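Local coordinates for protein muconate lactonizing enzyme (Corynebacterium glutamicum, PDB 3I4K) that belongs to the enolase superfamily, pairing an N-terminal capping domain with a TIM-type barrel that holds a magnesium ion, at residues A178-R189 and Y213-V222; T28-V39 and Y50-W60. One frame throughout, in Å; residues are numbered along the deposited sequence.

In the fold
From the N terminus, the chain first forms interaction 2, where residues 28-39 and 50-60 meet across ten intervening residues, the tip of the hairpin and the strand ends beside it; this closes the hairpin of strands 30-43 and 48-53 in the three-stranded sheet of the N-terminal domain. Interaction 1 comes later, in the barrel domain: residues 178-189 and 213-222 pack helices 177-189 and 207-219 side by side, with strand 196-200 between them in sequence. The two contacts are in series, neither nested nor crossed, with centres about 29 Å apart. Interaction 1 lies on the outer helical layer, whereas the loop of interaction 2 brings the Pro56 side chain about 7 Å from the magnesium ion.

Interaction 1: residues A178-R189 and Y213-V222; sequences AEDTRRVAELAR and YLPILAEAGV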
loop_
_atom_site.group_PDB
_atom_site.type_symbol
_atom_site.label_atom_id
_atom_site.label_comp_id
_atom_site.label_asym_id
_atom_site.label_seq_id
_atom_site.Cartn_x
_atom_site.Cartn_y
_atom_site.Cartn_z
ATOM N N ALA A 178 12.425 36.638 -15.014
ATOM C CA ALA A 178 13.782 36.852 -15.510
ATOM C C ALA A 178 14.775 37.137 -14.388
ATOM O O ALA A 178 15.916 36.672 -14.428
ATOM C CB ALA A 178 13.798 38.000 -16.517
ATOM N N GLU A 179 14.347 37.909 -13.394
ATOM C CA GLU A 179 15.225 38.232 -12.278
ATOM C C GLU A 179 15.300 37.039 -11.336
ATOM O O GLU A 179 16.378 36.681 -10.861
ATOM C CB GLU A 179 14.722 39.478 -11.537
ATOM C CG GLU A 179 14.745 40.750 -12.391
ATOM C CD GLU A 179 14.305 41.996 -11.628
ATOM O OE1 GLU A 179 14.093 43.050 -12.274
ATOM O OE2 GLU A 179 14.175 41.925 -10.383
ATOM N N ASP A 180 14.154 36.415 -11.087
ATOM C CA ASP A 180 14.089 35.251 -10.209
ATOM C C ASP A 180 15.073 34.202 -10.709
ATOM O O ASP A 180 15.799 33.596 -9.928
ATOM C CB ASP A 180 12.671 34.673 -10.212
ATOM C CG ASP A 180 12.353 33.902 -8.955
ATOM O OD1 ASP A 180 13.212 33.893 -8.046
ATOM O OD2 ASP A 180 11.240 33.318 -8.875
ATOM N N THR A 181 15.090 34.012 -12.026
ATOM C CA THR A 181 15.974 33.051 -12.681
ATOM C C THR A 181 17.435 33.432 -12.444
ATOM O O THR A 181 18.269 32.585 -12.094
ATOM C CB THR A 181 15.708 33.020 -14.209
ATOM O OG1 THR A 181 14.418 32.447 -14.460
ATOM C CG2 THR A 181 16.772 32.208 -14.934
ATOM N N ARG A 182 17.732 34.713 -12.642
ATOM C CA ARG A 182 19.080 35.238 -12.469
ATOM C C ARG A 182 19.561 34.964 -11.046
ATOM O O ARG A 182 20.687 34.522 -10.832
ATOM C CB ARG A 182 19.074 36.744 -12.752
ATOM C CG ARG A 182 20.330 37.283 -13.432
ATOM C CD ARG A 182 19.950 38.070 -14.687
ATOM N NE ARG A 182 18.861 39.010 -14.418
ATOM C CZ ARG A 182 17.959 39.389 -15.320
ATOM N NH1 ARG A 182 18.015 38.912 -16.558
ATOM N NH2 ARG A 182 16.984 40.226 -14.978
ATOM N N ARG A 183 18.681 35.218 -10.083
ATOM C CA ARG A 183 18.958 35.011 -8.670
ATOM C C ARG A 183 19.408 33.578 -8.400
ATOM O O ARG A 183 20.436 33.349 -7.753
ATOM C CB ARG A 183 17.698 35.315 -7.855
ATOM C CG ARG A 183 17.839 35.114 -6.361
ATOM C CD ARG A 183 16.529 35.430 -5.645
ATOM N NE ARG A 183 15.461 34.486 -5.976
ATOM C CZ ARG A 183 15.180 33.392 -5.270
ATOM N NH1 ARG A 183 15.890 33.096 -4.186
ATOM N NH2 ARG A 183 14.178 32.596 -5.638
ATOM N N VAL A 184 18.636 32.618 -8.904
ATOM C CA VAL A 184 18.937 31.202 -8.709
ATOM C C VAL A 184 20.141 30.736 -9.529
ATOM O O VAL A 184 20.988 30.000 -9.025
ATOM C CB VAL A 184 17.701 30.323 -9.053
ATOM C CG1 VAL A 184 18.072 28.852 -9.017
ATOM C CG2 VAL A 184 16.581 30.599 -8.053
ATOM N N ALA A 185 20.221 31.161 -10.787
ATOM C CA ALA A 185 21.342 30.762 -11.625
ATOM C C ALA A 185 22.645 31.208 -10.974
ATOM O O ALA A 185 23.601 30.436 -10.884
ATOM C CB ALA A 185 21.211 31.376 -13.015
ATOM N N GLU A 186 22.673 32.459 -10.514
ATOM C CA GLU A 186 23.859 33.027 -9.877
ATOM C C GLU A 186 24.211 32.291 -8.599
ATOM O O GLU A 186 25.383 32.067 -8.298
ATOM C CB GLU A 186 23.649 34.522 -9.582
ATOM C CG GLU A 186 23.828 35.428 -10.805
ATOM C CD GLU A 186 23.552 36.906 -10.515
ATOM O OE1 GLU A 186 24.076 37.434 -9.509
ATOM O OE2 GLU A 186 22.816 37.541 -11.306
ATOM N N LEU A 187 23.194 31.912 -7.841
ATOM C CA LEU A 187 23.431 31.189 -6.607
ATOM C C LEU A 187 23.990 29.811 -6.930
ATOM O O LEU A 187 24.769 29.252 -6.156
ATOM C CB LEU A 187 22.127 31.062 -5.818
ATOM C CG LEU A 187 22.139 30.174 -4.578
ATOM C CD1 LEU A 187 21.002 30.587 -3.669
ATOM C CD2 LEU A 187 22.005 28.714 -4.978
ATOM N N ALA A 188 23.588 29.275 -8.080
ATOM C CA ALA A 188 24.032 27.957 -8.519
ATOM C C ALA A 188 25.501 27.968 -8.920
ATOM O O ALA A 188 26.205 26.975 -8.748
ATOM C CB ALA A 188 23.175 27.476 -9.682
ATOM N N ARG A 189 25.964 29.088 -9.457
ATOM C CA ARG A 189 27.357 29.192 -9.864
ATOM C C ARG A 189 28.278 29.265 -8.660
ATOM O O ARG A 189 29.467 28.979 -8.765
ATOM C CB ARG A 189 27.564 30.420 -10.746
ATOM C CG ARG A 189 26.976 30.258 -12.132
ATOM C CD ARG A 189 27.109 31.522 -12.961
ATOM N NE ARG A 189 26.408 31.389 -14.237
ATOM C CZ ARG A 189 25.126 31.057 -14.354
ATOM N NH1 ARG A 189 24.398 30.818 -13.272
ATOM N NH2 ARG A 189 24.566 30.969 -15.556
ATOM N N TYR A 213 12.466 29.981 -19.265
ATOM C CA TYR A 213 13.556 30.181 -18.308
ATOM C C TYR A 213 14.220 28.951 -17.689
ATOM O O TYR A 213 15.426 28.965 -17.451
ATOM C CB TYR A 213 13.075 31.108 -17.189
ATOM C CG TYR A 213 12.716 32.498 -17.674
ATOM C CD1 TYR A 213 13.696 33.479 -17.851
ATOM C CD2 TYR A 213 11.397 32.823 -17.988
ATOM C CE1 TYR A 213 13.365 34.752 -18.335
ATOM C CE2 TYR A 213 11.059 34.083 -18.468
ATOM C CZ TYR A 213 12.047 35.041 -18.639
ATOM O OH TYR A 213 11.693 36.281 -19.116
ATOM N N LEU A 214 13.453 27.895 -17.417
ATOM C CA LEU A 214 14.040 26.707 -16.807
ATOM C C LEU A 214 15.296 26.221 -17.530
ATOM O O LEU A 214 16.213 25.721 -16.889
ATOM C CB LEU A 214 13.005 25.580 -16.697
ATOM C CG LEU A 214 11.838 25.838 -15.727
ATOM C CD1 LEU A 214 10.953 24.592 -15.627
ATOM C CD2 LEU A 214 12.384 26.210 -14.352
ATOM N N PRO A 215 15.361 26.360 -18.869
ATOM C CA PRO A 215 16.571 25.900 -19.566
ATOM C C PRO A 215 17.814 26.606 -19.001
ATOM O O PRO A 215 18.883 26.004 -18.884
ATOM C CB PRO A 215 16.302 26.287 -21.017
ATOM C CG PRO A 215 14.812 26.160 -21.123
ATOM C CD PRO A 215 14.348 26.816 -19.837
ATOM N N ILE A 216 17.659 27.885 -18.653
ATOM C CA ILE A 216 18.754 28.664 -18.090
ATOM C C ILE A 216 19.200 28.068 -16.760
ATOM O O ILE A 216 20.395 27.997 -16.470
ATOM C CB ILE A 216 18.340 30.137 -17.876
ATOM C CG1 ILE A 216 17.999 30.771 -19.223
ATOM C CG2 ILE A 216 19.479 30.919 -17.210
ATOM C CD1 ILE A 216 17.294 32.109 -19.104
ATOM N N LEU A 217 18.239 27.641 -15.948
ATOM C CA LEU A 217 18.560 27.028 -14.665
ATOM C C LEU A 217 19.204 25.661 -14.844
ATOM O O LEU A 217 20.032 25.250 -14.029
ATOM C CB LEU A 217 17.307 26.889 -13.797
ATOM C CG LEU A 217 16.664 28.207 -13.362
ATOM C CD1 LEU A 217 15.561 27.926 -12.360
ATOM C CD2 LEU A 217 17.715 29.112 -12.732
ATOM N N ALA A 218 18.826 24.955 -15.908
ATOM C CA ALA A 218 19.387 23.635 -16.181
ATOM C C ALA A 218 20.865 23.759 -16.545
ATOM O O ALA A 218 21.701 22.951 -16.123
ATOM C CB ALA A 218 18.624 22.968 -17.320
ATOM N N GLU A 219 21.179 24.774 -17.341
ATOM C CA GLU A 219 22.549 25.009 -17.764
ATOM C C GLU A 219 23.390 25.435 -16.567
ATOM O O GLU A 219 24.591 25.181 -16.524
ATOM C CB GLU A 219 22.584 26.088 -18.850
ATOM C CG GLU A 219 23.956 26.312 -19.475
ATOM C CD GLU A 219 23.903 27.231 -20.688
ATOM O OE1 GLU A 219 23.510 28.412 -20.536
ATOM O OE2 GLU A 219 24.253 26.770 -21.798
ATOM N N ALA A 220 22.745 26.070 -15.587
ATOM C CA ALA A 220 23.434 26.539 -14.384
ATOM C C ALA A 220 23.676 25.423 -13.369
ATOM O O ALA A 220 24.362 25.626 -12.367
ATOM C CB ALA A 220 22.642 27.669 -13.730
ATOM N N GLY A 221 23.092 24.253 -13.614
ATOM C CA GLY A 221 23.299 23.146 -12.702
ATOM C C GLY A 221 22.131 22.703 -11.846
ATOM O O GLY A 221 22.273 21.735 -11.104
ATOM N N VAL A 222 20.988 23.380 -11.915
ATOM C CA VAL A 222 19.846 22.946 -11.112
ATOM C C VAL A 222 19.461 21.535 -11.590
ATOM O O VAL A 222 19.252 21.314 -12.781
ATOM C CB VAL A 222 18.646 23.911 -11.260
ATOM C CG1 VAL A 222 17.445 23.360 -10.522
ATOM C CG2 VAL A 222 19.013 25.281 -10.707
#
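With chi1 of -63°, Tyr213 sets its CG opposite the carbonyl carbon, and the ring comes up against the first turn of helix 177-189, where CE1 lies 3.5 Å from Ala178 CA and the Ala178 backbone N sits over one ring face. Thr181 turns OG1 toward the same tyrosine, 3.3 Å from Tyr213 CB; the hydroxyl's hydrogen bond is made within its own helix, to Pro177 O. The Thr181 methyl CG2 meets Ile216 CG2 at 3.8 Å. Leu217 sends CD2 between the turns of the facing helix, 3.6 Å from Thr181 O and 3.7 Å from Val184 CG1. Further along, small residues face each other: Ala185 CB and Ala220 CB are 4.0 Å apart, and Ala188 CB reaches Ala220 O at 3.5 Å. The segments share no hydrogen bond; methyl and ring contacts carry the packing. Gly221, with positive phi, follows the second helix in a Schellman motif. Val222 CG2 then meets Val184 CG1, and Val222 also touches Ile199 of strand 196-200. The segment axes run 9.2 Å apart at only 8°, the near-parallel packing of neighbouring outer helices in successive beta-alpha units of a TIM-type barrel.

Interaction 2: residues T28-V39 and Y50-W60; sequences TTTSTEQHILLV and YGEGVVPGGPW
Leu37 and Gly53 exchange two backbone hydrogen bonds, Leu37 N to Gly53 O at 2.8 Å and Gly53 N to Leu37 O at 2.7 Å. Val39 and Gly51 form the next hydrogen-bonded pair, with Leu38 and Glu52 as the non-hydrogen-bonded pair between them. The absence of a side chain on Gly53, where one would collide with Leu37 CB, lets the CA atoms of Leu37 and Gly53 come within 4.4 Å. Ile36 CG2 crosses the end of the Glu52 side chain at a slant, 3.5 Å from Glu52 CD.

Beyond the ladder, the Gln34 amide bridges to the loop. Its chain bends at chi2 (66°), which carries OE1 to Gly57 N at 3.3 Å, in the carbonyl plane and on a lone pair; NE2 gives a weak bond to Val55 O. OE1 also accepts from His35 N, so two backbone donors hold the amide. The His35 ring presents its edge to Gly57, with CD2 3.0 Å from Gly57 O, and Thr29 OG1 rests over one face of the Trp60 indole. The ladder is the antiparallel hairpin of the enolase-type N-terminal domain, and the Gln34, His35 and Thr29 contacts extend it along the segment that follows strand 48-53, where Pro56 is the centre of an inverse gamma turn.

In the second shell, Leu305 O accepts from Gln34 NE2, and Asp17 OD1 bonds His35 ND1. The Glu52 carboxylate is held by Tyr340 OH and the backbone N atoms of Gly307 and Gly310, joining the hairpin to the barrel domain. On the other face, Leu37 packs against Met69, Lys70 and Val73 of helix 66-81.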
loop_
_atom_site.group_PDB
_atom_site.type_symbol
_atom_site.label_atom_id
_atom_site.label_comp_id
_atom_site.label_asym_id
_atom_site.label_seq_id
_atom_site.Cartn_x
_atom_site.Cartn_y
_atom_site.Cartn_z
ATOM N N THR A 28 3.844 33.686 -3.479
ATOM C CA THR A 28 2.886 34.770 -3.310
ATOM C C THR A 28 2.575 35.182 -1.877
ATOM O O THR A 28 1.766 36.083 -1.650
ATOM C CB THR A 28 1.574 34.412 -4.000
ATOM O OG1 THR A 28 0.932 33.363 -3.267
ATOM C CG2 THR A 28 1.845 33.929 -5.434
ATOM N N THR A 29 3.207 34.527 -0.914
ATOM C CA THR A 29 2.993 34.853 0.488
ATOM C C THR A 29 4.314 34.749 1.232
ATOM O O THR A 29 5.335 34.354 0.668
ATOM C CB THR A 29 1.981 33.889 1.176
ATOM O OG1 THR A 29 2.467 32.541 1.102
ATOM C CG2 THR A 29 0.610 33.978 0.519
ATOM N N THR A 30 4.281 35.114 2.503
ATOM C CA THR A 30 5.451 35.055 3.363
ATOM C C THR A 30 4.947 34.691 4.744
ATOM O O THR A 30 4.036 35.335 5.266
ATOM C CB THR A 30 6.179 36.410 3.430
ATOM O OG1 THR A 30 6.698 36.736 2.136
ATOM C CG2 THR A 30 7.326 36.348 4.429
ATOM N N SER A 31 5.514 33.637 5.316
ATOM C CA SER A 31 5.115 33.197 6.645
ATOM C C SER A 31 6.160 33.651 7.647
ATOM O O SER A 31 7.353 33.706 7.336
ATOM C CB SER A 31 5.002 31.664 6.710
ATOM O OG SER A 31 3.931 31.172 5.926
ATOM N N THR A 32 5.696 33.991 8.841
ATOM C CA THR A 32 6.572 34.405 9.923
ATOM C C THR A 32 6.288 33.431 11.057
ATOM O O THR A 32 6.980 33.409 12.074
ATOM C CB THR A 32 6.281 35.853 10.357
ATOM O OG1 THR A 32 4.889 35.995 10.669
ATOM C CG2 THR A 32 6.648 36.816 9.236
ATOM N N GLU A 33 5.261 32.607 10.842
ATOM C CA GLU A 33 4.850 31.582 11.793
ATOM C C GLU A 33 4.041 30.483 11.092
ATOM O O GLU A 33 3.371 30.734 10.085
ATOM C CB GLU A 33 4.014 32.206 12.909
ATOM C CG GLU A 33 2.782 32.937 12.421
ATOM C CD GLU A 33 1.955 33.509 13.559
ATOM O OE1 GLU A 33 0.876 34.079 13.288
ATOM O OE2 GLU A 33 2.385 33.387 14.726
ATOM N N GLN A 34 4.102 29.266 11.619
ATOM C CA GLN A 34 3.352 28.170 11.028
ATOM C C GLN A 34 2.089 27.955 11.842
ATOM O O GLN A 34 2.076 28.167 13.057
ATOM C CB GLN A 34 4.190 26.886 10.997
ATOM C CG GLN A 34 3.433 25.646 10.507
ATOM C CD GLN A 34 3.020 25.720 9.036
ATOM O OE1 GLN A 34 2.425 26.703 8.592
ATOM N NE2 GLN A 34 3.324 24.666 8.281
ATOM N N HIS A 35 1.024 27.556 11.159
ATOM C CA HIS A 35 -0.258 27.302 11.794
ATOM C C HIS A 35 -0.454 25.800 11.763
ATOM O O HIS A 35 -0.406 25.170 10.704
ATOM C CB HIS A 35 -1.372 28.007 11.022
ATOM C CG HIS A 35 -1.026 29.410 10.634
ATOM N ND1 HIS A 35 -0.721 30.383 11.560
ATOM C CD2 HIS A 35 -0.880 29.989 9.418
ATOM C CE1 HIS A 35 -0.399 31.501 10.931
ATOM N NE2 HIS A 35 -0.486 31.287 9.632
ATOM N N ILE A 36 -0.678 25.227 12.934
ATOM C CA ILE A 36 -0.834 23.796 13.045
ATOM C C ILE A 36 -2.105 23.408 13.774
ATOM O O ILE A 36 -2.397 23.925 14.852
ATOM C CB ILE A 36 0.380 23.214 13.790
ATOM C CG1 ILE A 36 1.660 23.653 13.073
ATOM C CG2 ILE A 36 0.273 21.700 13.889
ATOM C CD1 ILE A 36 2.937 23.307 13.796
ATOM N N LEU A 37 -2.880 22.514 13.174
ATOM C CA LEU A 37 -4.085 22.035 13.828
ATOM C C LEU A 37 -3.673 20.756 14.538
ATOM O O LEU A 37 -3.634 19.689 13.924
ATOM C CB LEU A 37 -5.187 21.701 12.827
ATOM C CG LEU A 37 -6.426 21.166 13.556
ATOM C CD1 LEU A 37 -7.103 22.325 14.291
ATOM C CD2 LEU A 37 -7.396 20.509 12.582
ATOM N N LEU A 38 -3.349 20.866 15.824
ATOM C CA LEU A 38 -2.948 19.697 16.598
ATOM C C LEU A 38 -4.207 18.940 16.987
ATOM O O LEU A 38 -5.010 19.421 17.781
ATOM C CB LEU A 38 -2.175 20.126 17.848
ATOM C CG LEU A 38 -1.574 19.022 18.724
ATOM C CD1 LEU A 38 -0.483 18.270 17.966
ATOM C CD2 LEU A 38 -0.988 19.658 19.979
ATOM N N VAL A 39 -4.390 17.764 16.405
ATOM C CA VAL A 39 -5.563 16.949 16.685
ATOM C C VAL A 39 -5.166 15.805 17.609
ATOM O O VAL A 39 -4.099 15.217 17.455
ATOM C CB VAL A 39 -6.164 16.374 15.371
ATOM C CG1 VAL A 39 -7.413 15.566 15.675
ATOM C CG2 VAL A 39 -6.497 17.509 14.411
ATOM N N TYR A 50 -1.632 11.881 18.874
ATOM C CA TYR A 50 -1.606 13.192 18.232
ATOM C C TYR A 50 -1.326 13.186 16.733
ATOM O O TYR A 50 -0.532 12.384 16.233
ATOM C CB TYR A 50 -0.576 14.081 18.926
ATOM C CG TYR A 50 -0.917 14.381 20.363
ATOM C CD1 TYR A 50 -1.934 15.279 20.685
ATOM C CD2 TYR A 50 -0.247 13.742 21.406
ATOM C CE1 TYR A 50 -2.277 15.534 22.005
ATOM C CE2 TYR A 50 -0.583 13.988 22.732
ATOM C CZ TYR A 50 -1.599 14.886 23.026
ATOM O OH TYR A 50 -1.933 15.144 24.338
ATOM N N GLY A 51 -1.986 14.106 16.031
ATOM C CA GLY A 51 -1.821 14.244 14.593
ATOM C C GLY A 51 -1.912 15.713 14.223
ATOM O O GLY A 51 -2.535 16.491 14.947
ATOM N N GLU A 52 -1.304 16.097 13.100
ATOM C CA GLU A 52 -1.315 17.491 12.660
ATOM C C GLU A 52 -2.116 17.825 11.401
ATOM O O GLU A 52 -1.996 17.158 10.375
ATOM C CB GLU A 52 0.121 17.985 12.449
ATOM C CG GLU A 52 0.895 18.296 13.731
ATOM C CD GLU A 52 2.258 18.896 13.454
ATOM O OE1 GLU A 52 2.464 19.415 12.339
ATOM O OE2 GLU A 52 3.125 18.868 14.347
ATOM N N GLY A 53 -2.936 18.870 11.497
ATOM C CA GLY A 53 -3.691 19.352 10.353
ATOM C C GLY A 53 -2.865 20.564 9.952
ATOM O O GLY A 53 -3.012 21.639 10.538
ATOM N N VAL A 54 -1.996 20.405 8.957
ATOM C CA VAL A 54 -1.103 21.490 8.572
ATOM C C VAL A 54 -0.750 21.591 7.082
ATOM O O VAL A 54 -0.510 20.581 6.425
ATOM C CB VAL A 54 0.213 21.354 9.382
ATOM C CG1 VAL A 54 0.819 19.969 9.146
ATOM C CG2 VAL A 54 1.198 22.436 8.998
ATOM N N VAL A 55 -0.727 22.824 6.575
ATOM C CA VAL A 55 -0.374 23.125 5.186
ATOM C C VAL A 55 0.773 24.132 5.225
ATOM O O VAL A 55 1.002 24.773 6.245
ATOM C CB VAL A 55 -1.546 23.752 4.399
ATOM C CG1 VAL A 55 -2.653 22.732 4.206
ATOM C CG2 VAL A 55 -2.071 24.992 5.131
ATOM N N PRO A 56 1.504 24.292 4.111
ATOM C CA PRO A 56 2.632 25.228 4.050
ATOM C C PRO A 56 2.259 26.701 4.169
ATOM O O PRO A 56 2.171 27.398 3.155
ATOM C CB PRO A 56 3.266 24.926 2.686
ATOM C CG PRO A 56 2.801 23.540 2.373
ATOM C CD PRO A 56 1.387 23.546 2.846
ATOM N N GLY A 57 2.039 27.175 5.395
ATOM C CA GLY A 57 1.710 28.583 5.590
ATOM C C GLY A 57 0.242 28.986 5.588
ATOM O O GLY A 57 -0.230 29.616 6.542
ATOM N N GLY A 58 -0.484 28.651 4.524
ATOM C CA GLY A 58 -1.890 29.016 4.453
ATOM C C GLY A 58 -2.664 28.336 3.330
ATOM O O GLY A 58 -2.147 27.437 2.667
ATOM N N PRO A 59 -3.911 28.756 3.082
ATOM C CA PRO A 59 -4.709 28.141 2.019
ATOM C C PRO A 59 -4.253 28.457 0.593
ATOM O O PRO A 59 -4.855 27.979 -0.366
ATOM C CB PRO A 59 -6.117 28.646 2.317
ATOM C CG PRO A 59 -5.855 30.014 2.901
ATOM C CD PRO A 59 -4.704 29.746 3.835
ATOM N N TRP A 60 -3.188 29.241 0.449
ATOM C CA TRP A 60 -2.684 29.588 -0.881
ATOM C C TRP A 60 -2.118 28.340 -1.562
ATOM O O TRP A 60 -2.098 28.240 -2.790
ATOM C CB TRP A 60 -1.568 30.635 -0.788
ATOM C CG TRP A 60 -0.336 30.105 -0.097
ATOM C CD1 TRP A 60 -0.101 30.068 1.251
ATOM C CD2 TRP A 60 0.766 29.419 -0.713
ATOM N NE1 TRP A 60 1.072 29.396 1.513
ATOM C CE2 TRP A 60 1.624 28.987 0.327
ATOM C CE3 TRP A 60 1.108 29.123 -2.042
ATOM C CZ2 TRP A 60 2.801 28.273 0.080
ATOM C CZ3 TRP A 60 2.278 28.411 -2.288
ATOM C CH2 TRP A 60 3.111 27.994 -1.230
#